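Local coordinates for protein Abbfa_003403 (PDB 4ZXH) that is a four-domain nonribosomal peptide synthetase that probably activates an amino acid, carries it on a phosphopantetheine arm, condenses it and releases the product through a thioesterase, at residues L61-H66 and S163-L168; H66-L71 and G156-D161; L649-R654 and T769-A774; D653-T658 and C758-Y763. One frame throughout, in Å; residues are numbered along the deposited sequence.

Contact 1: L61-H66 and S163-L168. With PX4 (1,2-dimyristoyl-sn-glycero-3-phosphocholine), chain C.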
# COMPACT_ATOMS: atom_id res chain seq x y z
N LEU A 61 -27.53 -29.43 -25.30
CA LEU A 61 -27.51 -28.14 -24.61
C LEU A 61 -28.86 -27.79 -23.99
O LEU A 61 -28.95 -27.50 -22.79
CB LEU A 61 -27.09 -27.02 -25.57
CG LEU A 61 -27.17 -25.62 -24.95
CD1 LEU A 61 -26.23 -25.53 -23.78
CD2 LEU A 61 -26.88 -24.54 -25.96
N GLU A 62 -29.91 -27.81 -24.80
CA GLU A 62 -31.26 -27.48 -24.34
C GLU A 62 -31.76 -28.43 -23.26
O GLU A 62 -32.50 -28.02 -22.37
CB GLU A 62 -32.24 -27.48 -25.51
CG GLU A 62 -32.26 -26.17 -26.29
CD GLU A 62 -33.15 -26.21 -27.53
OE1 GLU A 62 -33.54 -27.32 -27.96
OE2 GLU A 62 -33.48 -25.13 -28.06
N ALA A 63 -31.34 -29.69 -23.34
CA ALA A 63 -31.78 -30.71 -22.37
C ALA A 63 -31.08 -30.52 -21.03
O ALA A 63 -31.69 -30.69 -19.97
CB ALA A 63 -31.52 -32.09 -22.91
N VAL A 64 -29.80 -30.18 -21.10
CA VAL A 64 -29.01 -29.97 -19.90
C VAL A 64 -29.50 -28.74 -19.15
O VAL A 64 -29.77 -28.81 -17.94
CB VAL A 64 -27.51 -29.83 -20.23
CG1 VAL A 64 -26.79 -29.24 -19.05
CG2 VAL A 64 -26.92 -31.18 -20.55
N MET A 65 -29.63 -27.61 -19.86
CA MET A 65 -30.12 -26.36 -19.28
C MET A 65 -31.47 -26.53 -18.55
O MET A 65 -31.72 -25.90 -17.53
CB MET A 65 -30.26 -25.30 -20.37
CG MET A 65 -29.02 -24.45 -20.64
SD MET A 65 -29.42 -23.11 -21.80
CE MET A 65 -30.49 -22.14 -20.74
N HIS A 66 -32.33 -27.37 -19.12
CA HIS A 66 -33.65 -27.66 -18.56
C HIS A 66 -33.58 -28.54 -17.31
O HIS A 66 -34.34 -28.34 -16.37
CB HIS A 66 -34.52 -28.35 -19.62
CG HIS A 66 -35.87 -28.76 -19.12
ND1 HIS A 66 -36.08 -29.96 -18.47
CD2 HIS A 66 -37.07 -28.15 -19.19
CE1 HIS A 66 -37.36 -30.06 -18.15
NE2 HIS A 66 -37.98 -28.98 -18.58
N SER A 163 -20.82 -35.91 -21.25
CA SER A 163 -20.10 -36.88 -22.06
C SER A 163 -20.93 -38.13 -22.34
O SER A 163 -20.87 -38.70 -23.43
CB SER A 163 -18.80 -37.25 -21.36
OG SER A 163 -17.85 -36.21 -21.46
N LYS A 164 -21.71 -38.58 -21.36
CA LYS A 164 -22.57 -39.72 -21.56
C LYS A 164 -23.64 -39.38 -22.60
O LYS A 164 -23.95 -40.19 -23.49
CB LYS A 164 -23.23 -40.17 -20.25
CG LYS A 164 -24.18 -41.35 -20.44
CD LYS A 164 -24.88 -41.73 -19.15
CE LYS A 164 -25.68 -40.55 -18.58
NZ LYS A 164 -26.36 -40.87 -17.28
N ARG A 165 -24.22 -38.19 -22.48
CA ARG A 165 -25.25 -37.78 -23.40
C ARG A 165 -24.71 -37.75 -24.82
O ARG A 165 -25.43 -38.02 -25.78
CB ARG A 165 -25.81 -36.41 -23.02
CG ARG A 165 -26.55 -36.39 -21.70
CD ARG A 165 -26.91 -34.96 -21.38
NE ARG A 165 -27.43 -34.78 -20.03
CZ ARG A 165 -28.70 -34.46 -19.75
NH1 ARG A 165 -29.57 -34.29 -20.74
NH2 ARG A 165 -29.09 -34.31 -18.49
N PHE A 166 -23.41 -37.47 -24.94
CA PHE A 166 -22.75 -37.43 -26.25
C PHE A 166 -22.24 -38.78 -26.73
O PHE A 166 -21.77 -38.89 -27.86
CB PHE A 166 -21.60 -36.44 -26.24
CG PHE A 166 -22.01 -35.04 -26.58
CD1 PHE A 166 -22.27 -34.69 -27.89
CD2 PHE A 166 -22.15 -34.09 -25.59
CE1 PHE A 166 -22.65 -33.40 -28.21
CE2 PHE A 166 -22.53 -32.81 -25.89
CZ PHE A 166 -22.78 -32.46 -27.20
N GLY A 167 -22.33 -39.81 -25.89
CA GLY A 167 -21.84 -41.13 -26.25
C GLY A 167 -20.36 -41.41 -26.02
O GLY A 167 -19.80 -42.31 -26.65
N LEU A 168 -19.73 -40.67 -25.11
CA LEU A 168 -18.29 -40.83 -24.85
C LEU A 168 -17.95 -41.78 -23.68
O LEU A 168 -16.89 -42.39 -23.67
CB LEU A 168 -17.67 -39.46 -24.58
CG LEU A 168 -17.68 -38.56 -25.81
CD1 LEU A 168 -17.29 -37.16 -25.44
CD2 LEU A 168 -16.72 -39.12 -26.83
O1 PX4 C . -22.84 -24.33 -37.40
O2 PX4 C . -20.69 -25.37 -38.45
P1 PX4 C . -21.97 -25.54 -37.66
O3 PX4 C . -22.84 -26.72 -38.34
C1 PX4 C . -23.96 -26.51 -39.20
C2 PX4 C . -24.33 -27.85 -39.84
N1 PX4 C . -25.62 -27.82 -40.57
C3 PX4 C . -25.78 -26.53 -41.28
C4 PX4 C . -25.64 -28.91 -41.56
C5 PX4 C . -26.73 -28.01 -39.64
O4 PX4 C . -21.62 -26.25 -36.25
C6 PX4 C . -20.29 -26.55 -35.81
C7 PX4 C . -20.28 -26.50 -34.29
C8 PX4 C . -21.32 -25.45 -33.91
O5 PX4 C . -21.40 -25.31 -32.49
C9 PX4 C . -22.67 -25.01 -31.83
O6 PX4 C . -23.71 -25.02 -32.46
C10 PX4 C . -22.68 -24.68 -30.36
C11 PX4 C . -23.18 -25.86 -29.54
C12 PX4 C . -22.12 -26.25 -28.52
C13 PX4 C . -22.80 -26.69 -27.23
C14 PX4 C . -22.36 -28.09 -26.85
C15 PX4 C . -23.34 -28.64 -25.82
C16 PX4 C . -22.60 -29.01 -24.55
C17 PX4 C . -23.58 -29.31 -23.43
C18 PX4 C . -23.89 -28.04 -22.65
C19 PX4 C . -23.19 -28.01 -21.31
C20 PX4 C . -23.08 -26.57 -20.81
C21 PX4 C . -22.48 -26.52 -19.40
C22 PX4 C . -21.73 -25.23 -19.13
O7 PX4 C . -20.63 -27.78 -33.72
C23 PX4 C . -19.72 -28.21 -32.65
O8 PX4 C . -18.58 -27.78 -32.68
C24 PX4 C . -20.19 -29.14 -31.53
C25 PX4 C . -19.12 -29.54 -30.50
C26 PX4 C . -19.71 -30.32 -29.31
C27 PX4 C . -18.67 -30.64 -28.21
C28 PX4 C . -19.22 -31.46 -27.04
C29 PX4 C . -18.18 -31.76 -25.95
C30 PX4 C . -18.72 -32.64 -24.81
C31 PX4 C . -18.11 -32.41 -23.41
C32 PX4 C . -18.70 -31.16 -22.74
C33 PX4 C . -18.58 -31.07 -21.21
C34 PX4 C . -18.75 -29.63 -20.72
C35 PX4 C . -19.36 -29.46 -19.33
C36 PX4 C . -18.41 -28.73 -18.38

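Contact 2: H66-L71 and G156-D161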
# COMPACT_ATOMS: atom_id res chain seq x y z
N HIS A 66 -32.33 -27.37 -19.12
CA HIS A 66 -33.65 -27.66 -18.56
C HIS A 66 -33.58 -28.54 -17.31
O HIS A 66 -34.34 -28.34 -16.37
CB HIS A 66 -34.52 -28.35 -19.62
CG HIS A 66 -35.87 -28.76 -19.12
ND1 HIS A 66 -36.08 -29.96 -18.47
CD2 HIS A 66 -37.07 -28.15 -19.19
CE1 HIS A 66 -37.36 -30.06 -18.15
NE2 HIS A 66 -37.98 -28.98 -18.58
N ASP A 67 -32.67 -29.51 -17.32
CA ASP A 67 -32.57 -30.48 -16.24
C ASP A 67 -31.84 -29.98 -14.99
O ASP A 67 -32.05 -30.51 -13.90
CB ASP A 67 -31.87 -31.75 -16.74
CG ASP A 67 -32.75 -32.59 -17.65
OD1 ASP A 67 -33.98 -32.34 -17.73
OD2 ASP A 67 -32.22 -33.54 -18.27
N TYR A 68 -30.99 -28.97 -15.15
CA TYR A 68 -30.18 -28.45 -14.05
C TYR A 68 -30.43 -26.95 -13.84
O TYR A 68 -29.79 -26.10 -14.48
CB TYR A 68 -28.68 -28.72 -14.30
CG TYR A 68 -28.40 -30.17 -14.59
CD1 TYR A 68 -28.96 -31.19 -13.80
CD2 TYR A 68 -27.59 -30.55 -15.66
CE1 TYR A 68 -28.71 -32.53 -14.06
CE2 TYR A 68 -27.34 -31.90 -15.94
CZ TYR A 68 -27.90 -32.88 -15.14
OH TYR A 68 -27.65 -34.22 -15.41
N PRO A 69 -31.38 -26.62 -12.95
CA PRO A 69 -31.80 -25.24 -12.69
C PRO A 69 -30.65 -24.30 -12.33
O PRO A 69 -30.74 -23.11 -12.59
CB PRO A 69 -32.77 -25.38 -11.53
CG PRO A 69 -33.33 -26.76 -11.69
CD PRO A 69 -32.19 -27.59 -12.19
N LEU A 70 -29.57 -24.84 -11.76
CA LEU A 70 -28.40 -24.04 -11.41
C LEU A 70 -27.92 -23.24 -12.61
O LEU A 70 -27.56 -22.08 -12.49
CB LEU A 70 -27.27 -24.92 -10.88
CG LEU A 70 -26.01 -24.23 -10.36
CD1 LEU A 70 -26.33 -23.30 -9.22
CD2 LEU A 70 -25.05 -25.26 -9.86
N LEU A 71 -27.96 -23.87 -13.78
CA LEU A 71 -27.49 -23.26 -15.01
C LEU A 71 -28.32 -22.05 -15.46
O LEU A 71 -27.94 -21.36 -16.40
CB LEU A 71 -27.45 -24.31 -16.12
CG LEU A 71 -26.33 -25.36 -15.99
CD1 LEU A 71 -26.35 -26.32 -17.15
CD2 LEU A 71 -24.97 -24.68 -15.91
N GLY A 156 -16.86 -31.72 -12.85
CA GLY A 156 -16.69 -33.12 -13.16
C GLY A 156 -18.01 -33.85 -13.22
O GLY A 156 -18.22 -34.70 -14.07
N LEU A 157 -18.91 -33.53 -12.30
CA LEU A 157 -20.24 -34.08 -12.33
C LEU A 157 -20.91 -33.74 -13.65
O LEU A 157 -21.62 -34.55 -14.24
CB LEU A 157 -21.06 -33.54 -11.17
CG LEU A 157 -20.77 -34.11 -9.78
CD1 LEU A 157 -21.67 -33.41 -8.78
CD2 LEU A 157 -21.02 -35.59 -9.76
N LEU A 158 -20.67 -32.52 -14.12
CA LEU A 158 -21.36 -32.04 -15.29
C LEU A 158 -20.69 -32.61 -16.54
O LEU A 158 -21.36 -33.10 -17.46
CB LEU A 158 -21.36 -30.53 -15.29
CG LEU A 158 -22.37 -29.86 -16.21
CD1 LEU A 158 -23.69 -30.60 -16.14
CD2 LEU A 158 -22.53 -28.41 -15.75
N LEU A 159 -19.36 -32.57 -16.54
CA LEU A 159 -18.55 -33.14 -17.61
C LEU A 159 -18.88 -34.61 -17.87
O LEU A 159 -19.02 -35.05 -19.01
CB LEU A 159 -17.07 -33.00 -17.26
CG LEU A 159 -16.08 -33.68 -18.20
CD1 LEU A 159 -16.34 -33.25 -19.63
CD2 LEU A 159 -14.66 -33.32 -17.77
N ARG A 160 -19.00 -35.39 -16.80
CA ARG A 160 -19.23 -36.80 -16.99
C ARG A 160 -20.63 -37.00 -17.57
O ARG A 160 -20.80 -37.71 -18.55
CB ARG A 160 -19.07 -37.57 -15.68
CG ARG A 160 -19.18 -39.08 -15.92
CD ARG A 160 -18.79 -39.95 -14.75
NE ARG A 160 -18.58 -41.28 -15.32
CZ ARG A 160 -17.41 -41.72 -15.77
NH1 ARG A 160 -16.33 -40.94 -15.68
NH2 ARG A 160 -17.33 -42.93 -16.31
N ASP A 161 -21.62 -36.35 -16.98
CA ASP A 161 -22.98 -36.43 -17.48
C ASP A 161 -23.09 -36.03 -18.96
O ASP A 161 -23.69 -36.76 -19.75
CB ASP A 161 -23.89 -35.54 -16.65
CG ASP A 161 -25.36 -35.85 -16.87
OD1 ASP A 161 -25.82 -36.93 -16.40
OD2 ASP A 161 -26.04 -35.00 -17.48

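Contact 3: L649-R654 and T769-A774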
# COMPACT_ATOMS: atom_id res chain seq x y z
N LEU A 649 42.54 2.76 -11.17
CA LEU A 649 42.65 2.15 -12.49
C LEU A 649 41.33 1.53 -12.93
O LEU A 649 40.93 1.63 -14.09
CB LEU A 649 43.75 1.10 -12.52
CG LEU A 649 45.19 1.60 -12.45
CD1 LEU A 649 46.15 0.44 -12.56
CD2 LEU A 649 45.45 2.62 -13.56
N SER A 650 40.64 0.89 -11.99
CA SER A 650 39.36 0.26 -12.25
C SER A 650 38.35 1.32 -12.68
O SER A 650 37.56 1.14 -13.60
CB SER A 650 38.85 -0.48 -11.01
OG SER A 650 37.98 -1.54 -11.33
N MET A 651 38.41 2.46 -12.00
CA MET A 651 37.50 3.54 -12.28
C MET A 651 37.79 4.12 -13.65
O MET A 651 36.87 4.50 -14.38
CB MET A 651 37.59 4.61 -11.19
CG MET A 651 36.66 4.31 -10.02
SD MET A 651 34.89 4.22 -10.49
CE MET A 651 34.48 2.72 -9.67
N ASN A 652 39.07 4.16 -14.02
CA ASN A 652 39.42 4.70 -15.32
C ASN A 652 38.85 3.91 -16.48
O ASN A 652 38.60 4.48 -17.53
CB ASN A 652 40.92 4.81 -15.49
CG ASN A 652 41.30 5.46 -16.80
OD1 ASN A 652 41.01 6.64 -17.01
ND2 ASN A 652 41.91 4.68 -17.71
N ASP A 653 38.68 2.59 -16.31
CA ASP A 653 38.09 1.72 -17.35
C ASP A 653 36.70 2.22 -17.72
O ASP A 653 36.30 2.19 -18.89
CB ASP A 653 37.98 0.27 -16.87
CG ASP A 653 39.32 -0.45 -16.81
OD1 ASP A 653 40.26 -0.04 -17.53
OD2 ASP A 653 39.43 -1.43 -16.04
N ARG A 654 35.98 2.70 -16.71
CA ARG A 654 34.63 3.22 -16.84
C ARG A 654 34.57 4.69 -17.28
O ARG A 654 33.64 5.09 -17.97
CB ARG A 654 33.90 3.05 -15.51
CG ARG A 654 33.78 1.60 -15.09
CD ARG A 654 33.55 1.42 -13.61
NE ARG A 654 33.14 0.05 -13.32
CZ ARG A 654 33.92 -1.02 -13.40
NH1 ARG A 654 35.19 -0.91 -13.77
NH2 ARG A 654 33.43 -2.22 -13.12
N THR A 769 37.74 0.55 0.18
CA THR A 769 38.37 1.62 -0.62
C THR A 769 37.45 2.32 -1.62
O THR A 769 37.33 1.91 -2.77
CB THR A 769 39.60 1.10 -1.37
OG1 THR A 769 40.44 0.40 -0.45
CG2 THR A 769 40.38 2.26 -1.96
N VAL A 770 36.85 3.42 -1.15
CA VAL A 770 35.99 4.32 -1.92
C VAL A 770 34.76 3.64 -2.51
O VAL A 770 33.70 3.63 -1.89
CB VAL A 770 36.76 5.03 -3.05
CG1 VAL A 770 35.91 6.16 -3.60
CG2 VAL A 770 38.09 5.60 -2.54
N TRP A 771 34.88 3.08 -3.71
CA TRP A 771 33.77 2.34 -4.29
C TRP A 771 34.20 0.89 -4.54
O TRP A 771 35.38 0.61 -4.75
CB TRP A 771 33.30 2.98 -5.60
CG TRP A 771 32.96 4.47 -5.55
CD1 TRP A 771 33.50 5.46 -6.34
CD2 TRP A 771 31.98 5.13 -4.71
NE1 TRP A 771 32.93 6.68 -6.03
CE2 TRP A 771 32.01 6.51 -5.04
CE3 TRP A 771 31.10 4.69 -3.71
CZ2 TRP A 771 31.19 7.45 -4.40
CZ3 TRP A 771 30.29 5.63 -3.07
CH2 TRP A 771 30.34 6.99 -3.42
N SER A 772 33.23 -0.02 -4.53
CA SER A 772 33.49 -1.43 -4.80
C SER A 772 32.60 -2.00 -5.91
O SER A 772 32.93 -3.02 -6.51
CB SER A 772 33.32 -2.27 -3.54
OG SER A 772 34.50 -2.26 -2.75
N SER A 773 31.46 -1.36 -6.18
CA SER A 773 30.66 -1.71 -7.34
C SER A 773 30.15 -0.46 -8.03
O SER A 773 30.18 0.64 -7.45
CB SER A 773 29.49 -2.63 -6.95
OG SER A 773 28.54 -1.94 -6.16
N ALA A 774 29.69 -0.63 -9.26
CA ALA A 774 29.33 0.50 -10.11
C ALA A 774 28.34 0.09 -11.21
O ALA A 774 28.58 -0.85 -11.95
CB ALA A 774 30.58 1.09 -10.71

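Contact 4: D653-T658 and C758-Y763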
# COMPACT_ATOMS: atom_id res chain seq x y z
N ASP A 653 38.68 2.59 -16.31
CA ASP A 653 38.09 1.72 -17.35
C ASP A 653 36.70 2.22 -17.72
O ASP A 653 36.30 2.19 -18.89
CB ASP A 653 37.98 0.27 -16.87
CG ASP A 653 39.32 -0.45 -16.81
OD1 ASP A 653 40.26 -0.04 -17.53
OD2 ASP A 653 39.43 -1.43 -16.04
N ARG A 654 35.98 2.70 -16.71
CA ARG A 654 34.63 3.22 -16.84
C ARG A 654 34.57 4.69 -17.28
O ARG A 654 33.64 5.09 -17.97
CB ARG A 654 33.90 3.05 -15.51
CG ARG A 654 33.78 1.60 -15.09
CD ARG A 654 33.55 1.42 -13.61
NE ARG A 654 33.14 0.05 -13.32
CZ ARG A 654 33.92 -1.02 -13.40
NH1 ARG A 654 35.19 -0.91 -13.77
NH2 ARG A 654 33.43 -2.22 -13.12
N LEU A 655 35.56 5.48 -16.88
CA LEU A 655 35.53 6.92 -17.11
C LEU A 655 36.37 7.36 -18.29
O LEU A 655 36.10 8.41 -18.87
CB LEU A 655 35.99 7.67 -15.86
CG LEU A 655 35.07 7.54 -14.66
CD1 LEU A 655 35.64 8.33 -13.52
CD2 LEU A 655 33.68 8.02 -15.02
N GLN A 656 37.40 6.57 -18.60
CA GLN A 656 38.30 6.86 -19.72
C GLN A 656 38.81 8.29 -19.66
O GLN A 656 38.58 9.08 -20.58
CB GLN A 656 37.60 6.60 -21.06
CG GLN A 656 37.29 5.13 -21.34
CD GLN A 656 38.54 4.30 -21.57
OE1 GLN A 656 39.15 3.78 -20.63
NE2 GLN A 656 38.93 4.16 -22.84
N VAL A 657 39.48 8.63 -18.56
CA VAL A 657 39.97 9.98 -18.32
C VAL A 657 41.10 10.33 -19.29
O VAL A 657 41.96 9.49 -19.58
CB VAL A 657 40.43 10.15 -16.85
CG1 VAL A 657 41.09 11.50 -16.62
CG2 VAL A 657 39.25 10.00 -15.91
N THR A 658 41.08 11.55 -19.80
CA THR A 658 42.03 11.99 -20.81
C THR A 658 42.55 13.37 -20.51
O THR A 658 42.29 13.92 -19.45
CB THR A 658 41.40 12.05 -22.20
OG1 THR A 658 40.52 13.18 -22.25
CG2 THR A 658 40.63 10.77 -22.50
N CYS A 758 25.93 10.80 -18.97
CA CYS A 758 26.19 9.46 -18.45
C CYS A 758 26.06 9.47 -16.92
O CYS A 758 26.62 10.34 -16.25
CB CYS A 758 27.58 8.99 -18.89
SG CYS A 758 28.04 7.30 -18.38
N LEU A 759 25.32 8.50 -16.38
CA LEU A 759 25.12 8.42 -14.94
C LEU A 759 25.65 7.10 -14.37
O LEU A 759 25.25 6.02 -14.83
CB LEU A 759 23.63 8.59 -14.61
CG LEU A 759 23.20 8.61 -13.14
CD1 LEU A 759 23.96 9.69 -12.35
CD2 LEU A 759 21.71 8.83 -13.03
N TRP A 760 26.55 7.17 -13.39
CA TRP A 760 26.96 5.97 -12.65
C TRP A 760 26.37 5.98 -11.24
O TRP A 760 26.54 6.95 -10.51
CB TRP A 760 28.47 5.88 -12.57
CG TRP A 760 29.14 5.66 -13.89
CD1 TRP A 760 29.61 6.62 -14.74
CD2 TRP A 760 29.42 4.40 -14.50
NE1 TRP A 760 30.16 6.02 -15.86
CE2 TRP A 760 30.05 4.66 -15.73
CE3 TRP A 760 29.18 3.07 -14.13
CZ2 TRP A 760 30.45 3.65 -16.60
CZ3 TRP A 760 29.59 2.06 -14.99
CH2 TRP A 760 30.21 2.36 -16.21
N ASN A 761 25.66 4.91 -10.88
CA ASN A 761 25.35 4.69 -9.47
C ASN A 761 26.45 3.82 -8.89
O ASN A 761 26.78 2.77 -9.44
CB ASN A 761 23.99 4.04 -9.26
CG ASN A 761 23.67 3.81 -7.79
OD1 ASN A 761 23.96 4.65 -6.94
ND2 ASN A 761 23.09 2.65 -7.48
N VAL A 762 27.03 4.27 -7.80
CA VAL A 762 28.30 3.73 -7.38
C VAL A 762 28.30 3.51 -5.85
O VAL A 762 27.68 4.28 -5.11
CB VAL A 762 29.44 4.66 -7.89
CG1 VAL A 762 29.53 5.92 -7.07
CG2 VAL A 762 30.75 3.94 -7.94
N TYR A 763 28.94 2.43 -5.40
CA TYR A 763 28.77 1.97 -4.02
C TYR A 763 30.05 1.35 -3.44
O TYR A 763 30.89 0.79 -4.17
CB TYR A 763 27.62 0.96 -3.92
CG TYR A 763 27.59 0.14 -2.63
CD1 TYR A 763 26.89 0.58 -1.52
CD2 TYR A 763 28.28 -1.07 -2.53
CE1 TYR A 763 26.88 -0.15 -0.33
CE2 TYR A 763 28.28 -1.81 -1.35
CZ TYR A 763 27.58 -1.34 -0.26
OH TYR A 763 27.56 -2.06 0.91

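Contact 1: L61-H66 and S163-L168
V64 lies slantwise across R165, with V64 CG2 over one face of the guanidinium, toward its rim. The site belongs to the condensation domain, which has the chloramphenicol acetyltransferase-like fold. Here helix 56-67 meets the C-terminal end of helix 152-165, and G167, with positive phi, closes that helix in a Schellman motif. The extended arm of R165 reaches over to the neighbouring helix. V64 CG2 is 3.7 Å from R165 NE and stands beside its own backbone N, because CG1 takes the position opposite that N (chi1 164°). A63 CB meets the far end of the arm, 3.7 Å from R165 NH1. The contact is one of methyls against a charged plane, without a hydrogen bond. The charge is met by two carboxylates: D161 at NE and D67 at NH2. The phospholipid lies next to this crossing, between the two helices and the strands that hold W127, Y139 and F143. L61 CD1 touches one acyl tail, 3.6 Å from C18. The F166 ring turns a face to the other tail. C28 of that tail sits above this face, offset toward the rim, and is 3.7 Å from F166 CZ.

Contact 2: H66-L71 and G156-D161
Y68 and L71 make the contact from the first segment, just after helix 56-67 ends. Before them, the H66 imidazole turns an edge to the D67 carboxylate. H66 ND1 donates to D67 OD1 over 3.3 Å in a nearly straight bond (173°), with the acceptor in the ring plane. D67 CB then covers the centre of one face of the Y68 ring. At Y68 the chain leaves helical geometry, and the ring points across to helix 152-165. Y68 OH donates to D161 OD2 at 2.7 Å. The oxygen lies at the ring edge, but the hydroxyl reaches it from above the carboxylate plane, 65° out of it. The same oxygen also takes the R165 salt bridge, so two donors grip it. This is part of the interface between helices 56-67 and 152-165 of the condensation domain, with L158 on the side nearer the bound phospholipid. L158 runs antiparallel to the Y68 side chain and sets CD1 3.9 Å from Y68 CE2. A 3-10 turn follows, in which L71 N donates to Y68 O at 3.0 Å. It brings L71 round to the other branch of L158, where L71 CD2 lies 4.5 Å from L158 CD2.

Contact 3: L649-R654 and T769-A774
One turn of helix 641-655 lies beside the chain that leads into strand 773-777, with M651 CA and W771 CA the nearest pair at 8.9 Å. The first strand residues alternate: S773 CB points away from the helix and A774 CB points toward it. M651 bends at its second torsion (chi2 -60°) and presents its terminal methyl. M651 CE is 4.2 Å from W771 CB, where that side chain leaves the backbone, and also touches A774 CB, so it bridges the loop and the strand. V770 CG1 packs over one indole face, and the indole N-H is bound by Q715. R654 follows one turn later on the same side of the helix. Its arm is straight as far as NE, which lies 3.8 Å from A774 CB. R654 NH1 turns back and donates to S650 O at 3.1 Å. The bond is bent (137°), and the donor stands above the carbonyl plane. It ties the guanidinium to its own helix. No hydrogen bond crosses between the segments. M651 makes apolar contacts, and R654 sets the NE of its guanidinium against a methyl. S772 and S773 both face Y763, which makes a classic beta bulge where strand 773-777 starts beside strand 756-763. The segment 769-774 follows the NxYGPTE sequence, a core motif of adenylation domains in the ANL family, which in relatives contributes to nucleotide binding.

Contact 4: D653-T658 and C758-Y763
The last turn of helix 641-655 approaches strand 756-763 from one side of the sheet, with R654 CA and W760 CA 9.2 Å apart. Q656 then leaves the helix with positive phi (50°), and the chain turns away from the strand. W760 carries the strand's part of the contact. Its CG stands beside the backbone N (chi1 -66°), and its indole reaches out toward the helix. The aliphatic root of R654 lies over one indole face, toward the rim. R654 CB is 4.1 Å from the centroid of the W760 six-membered ring, close enough to the ring normal to make a CH-pi contact. R654 CG runs on past the rim, 3.8 Å from W760 CH2. The two side chains cross at about a right angle. L655 comes past the pyrrole end, running opposite to the indole, with CD2 4.1 Å from W760 NE1. L655 and W760 also share a neighbour, T736 of strand 735-740. W760 sits within the large mixed sheet of the adenylation domain, where strand 756-763 lies between strands 735-740 and 773-777. The guanidinium plane is turned 48° from the indole plane, so the charged end is not stacked flat on the ring. The contact is therefore dispersion and CH-pi in character: the strand takes the aliphatic part of R654, and the charged end is left to S650 O on its own helix.

Contacts 1 and 2 are neighbouring parts of one helix pair, with centres 8 Å apart, and they share H66. A salt bridge from R165 NH2 to D67 OD2 (3.2 Å) joins them, and V64 CG1 packs on L71 CD1 (3.5 Å). Both border the phospholipid pocket, through L61 and F166 in one and L158 and L159 in the other. Contacts 3 and 4 also have centres 8 Å apart. They share D653 and R654 and reach adjacent strands of one sheet. N652 OD1 and V657 N, 2.9 Å apart, join them at the helix end. The two pairs lie in different domains, condensation and adenylation, with centres about 68 to 73 Å apart and no touch between them.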